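Local coordinates for polycyclic ketone monooxygenase (Myceliophthora thermophila, PDB 5MQ6), which uses FAD and NADPH to insert one oxygen atom beside the carbonyl of bulky, often polycyclic ketones, turning them into esters or lactones, at residues Asp133-Ser138 with Asn350-Gly355; Tyr137-Leu142 with Ala538-Phe543; Val305-Gln310 with Trp356-Ala361. All blocks are in the same frame, centred on the assembly; numbering follows the deposited sequence.

Interaction 1. Residues Asp133-Ser138 with Asn350-Gly355; sequences DVESYS and NMVADG. With FAD (flavin-adenine dinucleotide), chain B.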
loop_
_atom_site.group_PDB
_atom_site.type_symbol
_atom_site.label_atom_id
_atom_site.label_comp_id
_atom_site.label_asym_id
_atom_site.label_seq_id
_atom_site.Cartn_x
_atom_site.Cartn_y
_atom_site.Cartn_z
ATOM N N ASP A 133 -6.039 -9.606 -1.023
ATOM C CA ASP A 133 -5.645 -10.296 -2.263
ATOM C C ASP A 133 -4.523 -11.277 -2.050
ATOM O O ASP A 133 -4.294 -12.123 -2.919
ATOM C CB ASP A 133 -5.381 -9.283 -3.426
ATOM C CG ASP A 133 -4.200 -8.259 -3.114
ATOM O OD1 ASP A 133 -3.487 -8.484 -2.067
ATOM O OD2 ASP A 133 -3.962 -7.261 -3.922
ATOM N N VAL A 134 -3.888 -11.264 -0.867
ATOM C CA VAL A 134 -2.921 -12.247 -0.498
ATOM C C VAL A 134 -3.640 -13.246 0.434
ATOM O O VAL A 134 -4.475 -12.828 1.268
ATOM C CB VAL A 134 -1.756 -11.589 0.227
ATOM C CG1 VAL A 134 -0.822 -12.571 0.873
ATOM C CG2 VAL A 134 -1.029 -10.756 -0.786
ATOM N N GLU A 135 -3.301 -14.525 0.317
ATOM C CA GLU A 135 -3.786 -15.530 1.293
ATOM C C GLU A 135 -3.807 -15.007 2.748
ATOM O O GLU A 135 -2.778 -14.582 3.278
ATOM C CB GLU A 135 -2.893 -16.771 1.243
ATOM C CG GLU A 135 -3.359 -17.989 2.058
ATOM C CD GLU A 135 -2.306 -19.001 2.237
ATOM O OE1 GLU A 135 -1.317 -18.638 2.963
ATOM O OE2 GLU A 135 -2.477 -20.179 1.697
ATOM N N SER A 136 -4.948 -15.183 3.402
ATOM C CA SER A 136 -5.161 -14.843 4.802
ATOM C C SER A 136 -4.090 -15.388 5.742
ATOM O O SER A 136 -3.612 -14.643 6.664
ATOM C CB SER A 136 -6.568 -15.286 5.204
ATOM O OG SER A 136 -6.567 -16.661 5.400
ATOM N N TYR A 137 -3.695 -16.657 5.544
ATOM C CA TYR A 137 -2.719 -17.321 6.424
ATOM C C TYR A 137 -1.321 -16.681 6.313
ATOM O O TYR A 137 -0.516 -16.763 7.219
ATOM C CB TYR A 137 -2.644 -18.896 6.243
ATOM C CG TYR A 137 -4.014 -19.561 5.879
ATOM C CD1 TYR A 137 -5.125 -19.411 6.716
ATOM C CD2 TYR A 137 -4.183 -20.233 4.690
ATOM C CE1 TYR A 137 -6.378 -19.908 6.366
ATOM C CE2 TYR A 137 -5.397 -20.740 4.317
ATOM C CZ TYR A 137 -6.497 -20.614 5.162
ATOM O OH TYR A 137 -7.712 -21.127 4.801
ATOM N N SER A 138 -1.056 -16.054 5.182
ATOM C CA SER A 138 0.202 -15.372 4.910
ATOM C C SER A 138 0.168 -13.903 5.259
ATOM O O SER A 138 1.197 -13.337 5.621
ATOM C CB SER A 138 0.564 -15.614 3.427
ATOM O OG SER A 138 0.953 -17.032 3.306
ATOM N N ASN A 350 4.901 -25.871 -2.933
ATOM C CA ASN A 350 4.237 -24.617 -3.149
ATOM C C ASN A 350 3.146 -24.568 -2.110
ATOM O O ASN A 350 2.056 -25.075 -2.284
ATOM C CB ASN A 350 3.672 -24.558 -4.553
ATOM C CG ASN A 350 3.049 -23.262 -4.840
ATOM O OD1 ASN A 350 2.739 -22.471 -3.922
ATOM N ND2 ASN A 350 2.776 -23.043 -6.089
ATOM N N MET A 351 3.441 -23.941 -0.989
ATOM C CA MET A 351 2.507 -24.008 0.129
ATOM C C MET A 351 1.197 -23.283 -0.173
ATOM O O MET A 351 0.079 -23.770 0.159
ATOM C CB MET A 351 3.138 -23.352 1.335
ATOM C CG MET A 351 4.374 -24.033 1.818
ATOM S SD MET A 351 5.084 -23.315 3.344
ATOM C CE MET A 351 6.430 -24.445 3.550
ATOM N N VAL A 352 1.302 -22.094 -0.756
ATOM C CA VAL A 352 0.110 -21.297 -0.984
ATOM C C VAL A 352 -0.659 -21.745 -2.193
ATOM O O VAL A 352 -1.951 -21.775 -2.151
ATOM C CB VAL A 352 0.425 -19.775 -1.033
ATOM C CG1 VAL A 352 -0.860 -19.007 -1.232
ATOM C CG2 VAL A 352 1.051 -19.324 0.291
ATOM N N ALA A 353 0.085 -22.006 -3.273
ATOM C CA ALA A 353 -0.496 -22.617 -4.492
ATOM C C ALA A 353 -1.702 -21.877 -5.046
ATOM O O ALA A 353 -2.750 -22.467 -5.366
ATOM C CB ALA A 353 -0.887 -24.078 -4.223
ATOM N N ASP A 354 -1.578 -20.570 -5.141
ATOM C CA ASP A 354 -2.602 -19.799 -5.755
ATOM C C ASP A 354 -2.024 -19.014 -6.900
ATOM O O ASP A 354 -0.884 -19.248 -7.313
ATOM C CB ASP A 354 -3.334 -18.963 -4.673
ATOM C CG ASP A 354 -2.570 -17.703 -4.243
ATOM O OD1 ASP A 354 -1.435 -17.481 -4.682
ATOM O OD2 ASP A 354 -3.154 -16.940 -3.451
ATOM N N GLY A 355 -2.797 -18.069 -7.416
ATOM C CA GLY A 355 -2.426 -17.350 -8.589
ATOM C C GLY A 355 -1.183 -16.502 -8.515
ATOM O O GLY A 355 -0.621 -16.215 -9.545
HETATM P PA FAD B . -2.218 1.597 6.834
HETATM O O1A FAD B . -2.396 2.488 5.649
HETATM O O2A FAD B . -3.035 0.327 6.988
HETATM O O5B FAD B . -2.462 2.478 8.154
HETATM C C5B FAD B . -1.846 3.715 8.286
HETATM C C4B FAD B . -2.801 4.650 9.000
HETATM O O4B FAD B . -2.052 5.840 9.314
HETATM C C3B FAD B . -4.023 5.097 8.203
HETATM O O3B FAD B . -5.169 5.039 9.013
HETATM C C2B FAD B . -3.713 6.523 7.841
HETATM O O2B FAD B . -4.871 7.310 7.693
HETATM C C1B FAD B . -2.863 6.947 9.019
HETATM N N9A FAD B . -2.058 8.112 8.742
HETATM C C8A FAD B . -1.206 8.283 7.691
HETATM N N7A FAD B . -0.689 9.505 7.776
HETATM C C5A FAD B . -1.190 10.152 8.841
HETATM C C6A FAD B . -0.977 11.476 9.452
HETATM N N6A FAD B . -0.192 12.421 8.979
HETATM N N1A FAD B . -1.638 11.653 10.567
HETATM C C2A FAD B . -2.485 10.739 11.095
HETATM N N3A FAD B . -2.753 9.539 10.634
HETATM C C4A FAD B . -2.116 9.224 9.464
HETATM N N1 FAD B . -1.560 -5.313 0.896
HETATM C C2 FAD B . -1.255 -6.652 0.920
HETATM O O2 FAD B . -0.113 -7.026 1.157
HETATM N N3 FAD B . -2.200 -7.572 0.684
HETATM C C4 FAD B . -3.459 -7.189 0.416
HETATM O O4 FAD B . -4.278 -8.075 0.217
HETATM C C4X FAD B . -3.892 -5.782 0.365
HETATM N N5 FAD B . -5.163 -5.349 0.071
HETATM C C5X FAD B . -5.404 -4.014 0.061
HETATM C C6 FAD B . -6.756 -3.509 -0.263
HETATM C C7 FAD B . -6.915 -2.043 -0.251
HETATM C C7M FAD B . -8.255 -1.415 -0.561
HETATM C C8 FAD B . -5.789 -1.108 0.039
HETATM C C8M FAD B . -5.943 0.412 0.060
HETATM C C9 FAD B . -4.538 -1.617 0.325
HETATM C C9A FAD B . -4.309 -3.022 0.346
HETATM N N10 FAD B . -3.008 -3.477 0.619
HETATM C C10 FAD B . -2.793 -4.858 0.657
HETATM C "C1'" FAD B . -1.899 -2.565 0.979
HETATM C "C2'" FAD B . -2.126 -2.194 2.504
HETATM O "O2'" FAD B . -2.100 -0.767 2.643
HETATM C "C3'" FAD B . -1.125 -2.876 3.500
HETATM O "O3'" FAD B . -1.242 -4.296 3.380
HETATM C "C4'" FAD B . -1.349 -2.633 5.011
HETATM O "O4'" FAD B . -2.777 -2.664 5.458
HETATM C "C5'" FAD B . -0.671 -1.315 5.437
HETATM O "O5'" FAD B . -0.555 -1.344 6.893
HETATM P P FAD B . 0.074 0.021 7.498
HETATM O O1P FAD B . -0.339 0.001 9.015
HETATM O O2P FAD B . 1.530 0.071 7.015
HETATM O O3P FAD B . -0.658 1.248 6.680
HETATM O O HOH W 1 -1.624 -15.470 -1.739
#
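Glu135 and Val352 carry this contact, their side chains approaching from opposite directions so that the carboxylate of one lies against the two methyls of the other. The methyls share the acid group between them: Val352 CG1 rests on Glu135 OE2 at 3.5 Å, while Val352 CG2 sits 3.6 Å from Glu135 OE1. Glu135 spans the distance because CG is anti to its backbone N (chi1 -172°) and the chain stays extended beyond that point. Its OE1 is gripped within its own turn by the hydroxyl of Ser138, with 2.8 Å between Ser138 OG and Glu135 OE1, the donor arriving on the anti side and 28° out of the carboxylate plane. Ser138 OG in turn touches Val352 CG2 at 3.8 Å. The other oxygen, OE2, makes salt bridges with Lys153 and Arg332, and Lys153 also binds the carbonyl of Val352. Glu135 is the N-cap of helix 136-139.

Asp354 joins the segments through water. One water accepts from Glu135 N at 2.8 Å and donates to Asp354 OD2 at 2.7 Å, bridging backbone and carboxylate; Tyr154 OH also bonds to that oxygen.

At the start of segment 133-138, the backbone reaches the flavin. Asp133 N donates to FAD O4 at 2.6 Å, and Val134 N adds a weak bond to the same atom, while Val134 CG2 lies against FAD N3. Asp133 OD2 forms a salt bridge with Arg426.

Between the segments themselves, then, the chemistry is methyl packing and a water bridge. The buried Glu135 carboxylate has a hydroxyl and two basic groups as partners, which would probably keep it ionised, and Lys153, bound to both Glu135 OE2 and Val352 O, together with the water, links loop 350-355 to the segment whose N-H groups meet FAD O4.

Interaction 2. Residues Tyr137-Leu142 with Ala538-Phe543; sequences YSYMPL and AANNAF. With FAD (flavin-adenine dinucleotide), chain B.
Ser138 meets Asn540 through its backbone: Asn540 ND2 donates to Ser138 O over 3.1 Å. The bond is fairly straight, 162° at the hydrogen, and the acceptor lies close to the amide plane, yet the N-H comes down on the carbonyl from above its plane.

Tyr139 follows, its CG anti to the backbone N (chi1 179°), which brings the ring over the pyrimidine end of the flavin, with its CD1 corner against Asn540 and Ala542. Asn540 OD1 stands at the ring edge, 3.4 Å from Tyr139 CD1, with ring and amide planes 42° apart. The methyl of Ala542 packs obliquely on the same corner, Ala542 CB lying 3.7 Å from Tyr139 CD1, and also comes close to the Tyr139 carbonyl. One face of the phenol is turned to the flavin, with FAD C4 offset toward its rim. The hydroxyl shares a hydrogen bond of 2.9 Å between Tyr139 OH and FAD O3' of the ribityl chain, and it also bonds to Trp122 NE1.

Asn540 is thereby used twice, since OD1 accepts from Ala542 N at 3.2 Å as the N-cap of helix 541-562. In that first turn, Asn541 N donates to FAD O2 at 2.8 Å. A helix N-terminus directed at the C2 carbonyl (O2) of the isoalloxazine, where it would probably stabilise negative charge on the reduced ring, is a recurring feature of flavoprotein sites, and here Tyr139 adds a bond to the ribityl chain.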
loop_
_atom_site.group_PDB
_atom_site.type_symbol
_atom_site.label_atom_id
_atom_site.label_comp_id
_atom_site.label_asym_id
_atom_site.label_seq_id
_atom_site.Cartn_x
_atom_site.Cartn_y
_atom_site.Cartn_z
ATOM N N TYR A 137 -3.695 -16.657 5.544
ATOM C CA TYR A 137 -2.719 -17.321 6.424
ATOM C C TYR A 137 -1.321 -16.681 6.313
ATOM O O TYR A 137 -0.516 -16.763 7.219
ATOM C CB TYR A 137 -2.644 -18.896 6.243
ATOM C CG TYR A 137 -4.014 -19.561 5.879
ATOM C CD1 TYR A 137 -5.125 -19.411 6.716
ATOM C CD2 TYR A 137 -4.183 -20.233 4.690
ATOM C CE1 TYR A 137 -6.378 -19.908 6.366
ATOM C CE2 TYR A 137 -5.397 -20.740 4.317
ATOM C CZ TYR A 137 -6.497 -20.614 5.162
ATOM O OH TYR A 137 -7.712 -21.127 4.801
ATOM N N SER A 138 -1.056 -16.054 5.182
ATOM C CA SER A 138 0.202 -15.372 4.910
ATOM C C SER A 138 0.168 -13.903 5.259
ATOM O O SER A 138 1.197 -13.337 5.621
ATOM C CB SER A 138 0.564 -15.614 3.427
ATOM O OG SER A 138 0.953 -17.032 3.306
ATOM N N TYR A 139 -1.023 -13.306 5.196
ATOM C CA TYR A 139 -1.209 -11.869 5.311
ATOM C C TYR A 139 -1.551 -11.397 6.719
ATOM O O TYR A 139 -0.943 -10.459 7.213
ATOM C CB TYR A 139 -2.265 -11.382 4.336
ATOM C CG TYR A 139 -2.476 -9.899 4.472
ATOM C CD1 TYR A 139 -1.536 -9.008 3.997
ATOM C CD2 TYR A 139 -3.634 -9.407 5.025
ATOM C CE1 TYR A 139 -1.731 -7.623 4.134
ATOM C CE2 TYR A 139 -3.858 -8.069 5.196
ATOM C CZ TYR A 139 -2.893 -7.160 4.771
ATOM O OH TYR A 139 -3.133 -5.816 4.937
ATOM N N MET A 140 -2.533 -12.030 7.368
ATOM C CA MET A 140 -2.961 -11.570 8.696
ATOM C C MET A 140 -1.790 -11.696 9.695
ATOM O O MET A 140 -1.176 -12.726 9.811
ATOM C CB MET A 140 -4.191 -12.298 9.148
ATOM C CG MET A 140 -5.319 -12.197 8.092
ATOM S SD MET A 140 -6.844 -13.031 8.586
ATOM C CE MET A 140 -7.437 -11.998 9.934
ATOM N N PRO A 141 -1.414 -10.635 10.342
ATOM C CA PRO A 141 -0.328 -10.719 11.295
ATOM C C PRO A 141 -0.599 -11.485 12.547
ATOM O O PRO A 141 -1.724 -11.521 13.035
ATOM C CB PRO A 141 -0.091 -9.288 11.748
ATOM C CG PRO A 141 -1.081 -8.443 11.065
ATOM C CD PRO A 141 -1.872 -9.264 10.085
ATOM N N LEU A 142 0.459 -12.051 13.103
ATOM C CA LEU A 142 0.428 -12.584 14.470
ATOM C C LEU A 142 -0.597 -13.684 14.641
ATOM O O LEU A 142 -1.204 -13.825 15.710
ATOM C CB LEU A 142 0.219 -11.466 15.494
ATOM C CG LEU A 142 1.300 -10.346 15.520
ATOM C CD1 LEU A 142 0.730 -9.083 16.213
ATOM C CD2 LEU A 142 2.565 -10.855 16.175
ATOM N N ALA A 538 7.789 -6.885 -0.700
ATOM C CA ALA A 538 7.234 -8.109 -1.080
ATOM C C ALA A 538 5.847 -7.766 -1.560
ATOM O O ALA A 538 5.269 -6.783 -1.101
ATOM C CB ALA A 538 7.235 -8.970 0.128
ATOM N N ALA A 539 5.273 -8.560 -2.482
ATOM C CA ALA A 539 3.868 -8.406 -2.801
ATOM C C ALA A 539 2.999 -8.404 -1.561
ATOM O O ALA A 539 1.969 -7.739 -1.486
ATOM C CB ALA A 539 3.429 -9.554 -3.693
ATOM N N ASN A 540 3.404 -9.201 -0.589
ATOM C CA ASN A 540 2.726 -9.312 0.641
ATOM C C ASN A 540 3.331 -8.257 1.535
ATOM O O ASN A 540 4.368 -8.466 2.141
ATOM C CB ASN A 540 2.954 -10.705 1.204
ATOM C CG ASN A 540 2.302 -10.923 2.559
ATOM O OD1 ASN A 540 1.538 -10.077 3.062
ATOM N ND2 ASN A 540 2.586 -12.087 3.159
ATOM N N ASN A 541 2.638 -7.145 1.633
ATOM C CA ASN A 541 3.051 -6.042 2.459
ATOM C C ASN A 541 3.198 -6.375 3.923
ATOM O O ASN A 541 3.954 -5.700 4.591
ATOM C CB ASN A 541 2.139 -4.814 2.308
ATOM C CG ASN A 541 2.116 -4.225 0.830
ATOM O OD1 ASN A 541 1.099 -3.706 0.403
ATOM N ND2 ASN A 541 3.241 -4.275 0.086
ATOM N N ALA A 542 2.506 -7.392 4.428
ATOM C CA ALA A 542 2.567 -7.771 5.818
ATOM C C ALA A 542 3.903 -8.401 6.096
ATOM O O ALA A 542 4.364 -8.415 7.258
ATOM C CB ALA A 542 1.447 -8.777 6.204
ATOM N N PHE A 543 4.482 -9.007 5.065
ATOM C CA PHE A 543 5.786 -9.571 5.210
ATOM C C PHE A 543 6.840 -8.438 5.381
ATOM O O PHE A 543 7.685 -8.445 6.255
ATOM C CB PHE A 543 6.067 -10.483 3.968
ATOM C CG PHE A 543 7.371 -11.205 3.993
ATOM C CD1 PHE A 543 8.124 -11.368 5.188
ATOM C CD2 PHE A 543 7.861 -11.726 2.821
ATOM C CE1 PHE A 543 9.330 -12.030 5.184
ATOM C CE2 PHE A 543 9.102 -12.399 2.813
ATOM C CZ PHE A 543 9.816 -12.570 4.019
HETATM P PA FAD B . -2.218 1.597 6.834
HETATM O O1A FAD B . -2.396 2.488 5.649
HETATM O O2A FAD B . -3.035 0.327 6.988
HETATM O O5B FAD B . -2.462 2.478 8.154
HETATM C C5B FAD B . -1.846 3.715 8.286
HETATM C C4B FAD B . -2.801 4.650 9.000
HETATM O O4B FAD B . -2.052 5.840 9.314
HETATM C C3B FAD B . -4.023 5.097 8.203
HETATM O O3B FAD B . -5.169 5.039 9.013
HETATM C C2B FAD B . -3.713 6.523 7.841
HETATM O O2B FAD B . -4.871 7.310 7.693
HETATM C C1B FAD B . -2.863 6.947 9.019
HETATM N N9A FAD B . -2.058 8.112 8.742
HETATM C C8A FAD B . -1.206 8.283 7.691
HETATM N N7A FAD B . -0.689 9.505 7.776
HETATM C C5A FAD B . -1.190 10.152 8.841
HETATM C C6A FAD B . -0.977 11.476 9.452
HETATM N N6A FAD B . -0.192 12.421 8.979
HETATM N N1A FAD B . -1.638 11.653 10.567
HETATM C C2A FAD B . -2.485 10.739 11.095
HETATM N N3A FAD B . -2.753 9.539 10.634
HETATM C C4A FAD B . -2.116 9.224 9.464
HETATM N N1 FAD B . -1.560 -5.313 0.896
HETATM C C2 FAD B . -1.255 -6.652 0.920
HETATM O O2 FAD B . -0.113 -7.026 1.157
HETATM N N3 FAD B . -2.200 -7.572 0.684
HETATM C C4 FAD B . -3.459 -7.189 0.416
HETATM O O4 FAD B . -4.278 -8.075 0.217
HETATM C C4X FAD B . -3.892 -5.782 0.365
HETATM N N5 FAD B . -5.163 -5.349 0.071
HETATM C C5X FAD B . -5.404 -4.014 0.061
HETATM C C6 FAD B . -6.756 -3.509 -0.263
HETATM C C7 FAD B . -6.915 -2.043 -0.251
HETATM C C7M FAD B . -8.255 -1.415 -0.561
HETATM C C8 FAD B . -5.789 -1.108 0.039
HETATM C C8M FAD B . -5.943 0.412 0.060
HETATM C C9 FAD B . -4.538 -1.617 0.325
HETATM C C9A FAD B . -4.309 -3.022 0.346
HETATM N N10 FAD B . -3.008 -3.477 0.619
HETATM C C10 FAD B . -2.793 -4.858 0.657
HETATM C "C1'" FAD B . -1.899 -2.565 0.979
HETATM C "C2'" FAD B . -2.126 -2.194 2.504
HETATM O "O2'" FAD B . -2.100 -0.767 2.643
HETATM C "C3'" FAD B . -1.125 -2.876 3.500
HETATM O "O3'" FAD B . -1.242 -4.296 3.380
HETATM C "C4'" FAD B . -1.349 -2.633 5.011
HETATM O "O4'" FAD B . -2.777 -2.664 5.458
HETATM C "C5'" FAD B . -0.671 -1.315 5.437
HETATM O "O5'" FAD B . -0.555 -1.344 6.893
HETATM P P FAD B . 0.074 0.021 7.498
HETATM O O1P FAD B . -0.339 0.001 9.015
HETATM O O2P FAD B . 1.530 0.071 7.015
HETATM O O3P FAD B . -0.658 1.248 6.680
#

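Interaction 3. Residues Val305-Gln310 with Trp356-Ala361; sequences VWWRGQ and WTEMPA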
loop_
_atom_site.group_PDB
_atom_site.type_symbol
_atom_site.label_atom_id
_atom_site.label_comp_id
_atom_site.label_asym_id
_atom_site.label_seq_id
_atom_site.Cartn_x
_atom_site.Cartn_y
_atom_site.Cartn_z
ATOM N N VAL A 305 -6.764 -9.833 -14.988
ATOM C CA VAL A 305 -7.561 -10.486 -14.028
ATOM C C VAL A 305 -7.326 -11.994 -14.058
ATOM O O VAL A 305 -7.724 -12.698 -14.992
ATOM C CB VAL A 305 -9.037 -10.146 -14.266
ATOM C CG1 VAL A 305 -9.904 -10.824 -13.186
ATOM C CG2 VAL A 305 -9.208 -8.659 -14.227
ATOM N N TRP A 306 -6.675 -12.477 -13.028
ATOM C CA TRP A 306 -6.348 -13.917 -12.934
ATOM C C TRP A 306 -7.350 -14.587 -12.003
ATOM O O TRP A 306 -8.260 -13.932 -11.529
ATOM C CB TRP A 306 -4.872 -14.067 -12.515
ATOM C CG TRP A 306 -4.199 -15.379 -12.787
ATOM C CD1 TRP A 306 -3.428 -16.054 -11.909
ATOM C CD2 TRP A 306 -4.254 -16.194 -14.000
ATOM N NE1 TRP A 306 -2.950 -17.208 -12.480
ATOM C CE2 TRP A 306 -3.413 -17.323 -13.766
ATOM C CE3 TRP A 306 -4.886 -16.060 -15.262
ATOM C CZ2 TRP A 306 -3.205 -18.327 -14.721
ATOM C CZ3 TRP A 306 -4.733 -17.111 -16.197
ATOM C CH2 TRP A 306 -3.876 -18.220 -15.930
ATOM N N TRP A 307 -7.215 -15.881 -11.765
ATOM C CA TRP A 307 -8.180 -16.616 -11.031
ATOM C C TRP A 307 -7.925 -16.441 -9.527
ATOM O O TRP A 307 -6.801 -16.189 -9.105
ATOM C CB TRP A 307 -8.136 -18.082 -11.396
ATOM C CG TRP A 307 -6.788 -18.781 -11.087
ATOM C CD1 TRP A 307 -5.724 -18.843 -11.899
ATOM C CD2 TRP A 307 -6.445 -19.511 -9.921
ATOM N NE1 TRP A 307 -4.710 -19.557 -11.316
ATOM C CE2 TRP A 307 -5.120 -19.995 -10.102
ATOM C CE3 TRP A 307 -7.124 -19.831 -8.736
ATOM C CZ2 TRP A 307 -4.462 -20.740 -9.147
ATOM C CZ3 TRP A 307 -6.490 -20.592 -7.802
ATOM C CH2 TRP A 307 -5.174 -21.037 -7.991
ATOM N N ARG A 308 -9.011 -16.539 -8.746
ATOM C CA ARG A 308 -8.935 -16.418 -7.278
ATOM C C ARG A 308 -8.937 -17.727 -6.513
ATOM O O ARG A 308 -8.069 -17.952 -5.627
ATOM C CB ARG A 308 -10.065 -15.539 -6.780
ATOM C CG ARG A 308 -10.189 -15.342 -5.261
ATOM C CD ARG A 308 -9.141 -14.379 -4.785
ATOM N NE ARG A 308 -7.767 -14.926 -4.960
ATOM C CZ ARG A 308 -6.642 -14.225 -4.675
ATOM N NH1 ARG A 308 -6.688 -12.971 -4.171
ATOM N NH2 ARG A 308 -5.454 -14.793 -4.848
ATOM N N GLY A 309 -9.930 -18.591 -6.753
ATOM C CA GLY A 309 -9.992 -19.784 -5.970
ATOM C C GLY A 309 -10.211 -19.680 -4.461
ATOM O O GLY A 309 -9.525 -20.328 -3.639
ATOM N N GLN A 310 -11.213 -18.899 -4.108
ATOM C CA GLN A 310 -11.651 -18.733 -2.725
ATOM C C GLN A 310 -12.176 -20.069 -2.282
ATOM O O GLN A 310 -12.735 -20.803 -3.106
ATOM C CB GLN A 310 -12.697 -17.651 -2.596
ATOM C CG GLN A 310 -13.341 -17.549 -1.208
ATOM C CD GLN A 310 -12.351 -17.064 -0.137
ATOM O OE1 GLN A 310 -11.293 -17.670 0.109
ATOM N NE2 GLN A 310 -12.704 -15.980 0.535
ATOM N N TRP A 356 -0.796 -16.074 -7.294
ATOM C CA TRP A 356 0.443 -15.343 -7.113
ATOM C C TRP A 356 1.684 -16.193 -7.421
ATOM O O TRP A 356 2.720 -15.651 -7.697
ATOM C CB TRP A 356 0.571 -14.905 -5.653
ATOM C CG TRP A 356 -0.315 -13.728 -5.258
ATOM C CD1 TRP A 356 -1.485 -13.783 -4.523
ATOM C CD2 TRP A 356 -0.039 -12.338 -5.472
ATOM N NE1 TRP A 356 -1.943 -12.478 -4.282
ATOM C CE2 TRP A 356 -1.083 -11.592 -4.867
ATOM C CE3 TRP A 356 0.968 -11.655 -6.133
ATOM C CZ2 TRP A 356 -1.139 -10.197 -4.920
ATOM C CZ3 TRP A 356 0.921 -10.295 -6.179
ATOM C CH2 TRP A 356 -0.138 -9.559 -5.570
ATOM N N THR A 357 1.572 -17.515 -7.360
ATOM C CA THR A 357 2.705 -18.417 -7.570
ATOM C C THR A 357 2.939 -18.736 -9.053
ATOM O O THR A 357 3.800 -19.566 -9.371
ATOM C CB THR A 357 2.544 -19.711 -6.720
ATOM O OG1 THR A 357 1.425 -20.490 -7.190
ATOM C CG2 THR A 357 2.282 -19.374 -5.311
ATOM N N GLU A 358 2.200 -18.072 -9.948
ATOM C CA GLU A 358 2.233 -18.311 -11.384
ATOM C C GLU A 358 2.739 -17.135 -12.199
ATOM O O GLU A 358 2.466 -17.039 -13.412
ATOM C CB GLU A 358 0.830 -18.676 -11.915
ATOM C CG GLU A 358 0.341 -20.007 -11.447
ATOM C CD GLU A 358 -1.073 -20.349 -11.936
ATOM O OE1 GLU A 358 -1.231 -21.345 -12.632
ATOM O OE2 GLU A 358 -2.026 -19.676 -11.636
ATOM N N MET A 359 3.443 -16.231 -11.534
ATOM C CA MET A 359 3.864 -14.971 -12.148
ATOM C C MET A 359 5.323 -14.624 -11.739
ATOM O O MET A 359 5.588 -13.600 -11.067
ATOM C CB MET A 359 2.853 -13.894 -11.770
ATOM C CG MET A 359 2.424 -13.882 -10.339
ATOM S SD MET A 359 1.298 -12.457 -10.076
ATOM C CE MET A 359 -0.114 -12.930 -11.036
ATOM N N PRO A 360 6.281 -15.477 -12.144
ATOM C CA PRO A 360 7.683 -15.291 -11.788
ATOM C C PRO A 360 8.322 -14.026 -12.379
ATOM O O PRO A 360 9.285 -13.538 -11.833
ATOM C CB PRO A 360 8.343 -16.581 -12.352
ATOM C CG PRO A 360 7.495 -16.869 -13.584
ATOM C CD PRO A 360 6.094 -16.615 -13.067
ATOM N N ALA A 361 7.716 -13.434 -13.406
ATOM C CA ALA A 361 8.181 -12.125 -13.894
ATOM C C ALA A 361 7.769 -10.989 -13.010
ATOM O O ALA A 361 8.227 -9.838 -13.236
ATOM C CB ALA A 361 7.694 -11.822 -15.316
#
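Two hydrogen bonds from Trp306 and Trp307 converge on one carboxylate oxygen of Glu358. Trp306 NE1 lies 2.8 Å from Glu358 OE2 and Trp307 NE1 lies 2.7 Å from the same Glu358 OE2, so that neighbouring indoles hold it from two directions. The two donors use it differently: Trp307 takes the syn lone pair, its ring plane standing 80° from the carboxylate, whereas Trp306 comes in from above the carboxylate plane. Both indoles present their N-H edges, the oxygen lying slightly off either ring plane. Glu358 reaches them on a chain extended beyond CG (chi2 178°). Replacing Glu358 by an alanine would probably leave both indole N-H groups without this shared acceptor and the two rings freer to turn.

Ring packing accompanies these bonds. Trp307 CD1 stands 3.2 Å above the plane of the Trp306 ring, offset toward its rim.

A looser contact joins Arg308 and Trp356. The guanidinium edge is turned to the indole, with Arg308 NH2 4.1 Å from Trp356 CD1 and the two planes 40° apart. They also share an acceptor: Arg308 NH1 and Trp356 NE1 both bond to the backbone carbonyl of Asp133, a residue of the FAD site.

The arrangement links strand 305-306, which pairs in parallel with strand 428-429, to the loop between helices 328-340 and 363-366. Helix 378-406 touches both Trp306 and Trp307 through Gln398 and Arg402, while Trp356 packs on Leu336 and Leu340 of helix 328-340.

Interactions 1 and 2 are buried and both use helix 136-139, sharing Tyr137 and Ser138; they also hold the flavin at different points, one at O4 and the other at O2 and the ribityl chain. Interaction 3, only partly buried, has no bond to FAD but meets interaction 1 at the Asp133 carbonyl. The loop 350-361 runs through both, and Trp356 also packs on Ala539 of interaction 2, which lies nearest the chain centre. Chemistry changes with place: methyl packing and bridging water in interaction 1, a side-chain amide hydrogen bond to a backbone carbonyl and helix capping in interaction 2, and indole-carboxylate bonds in the partly buried interaction 3.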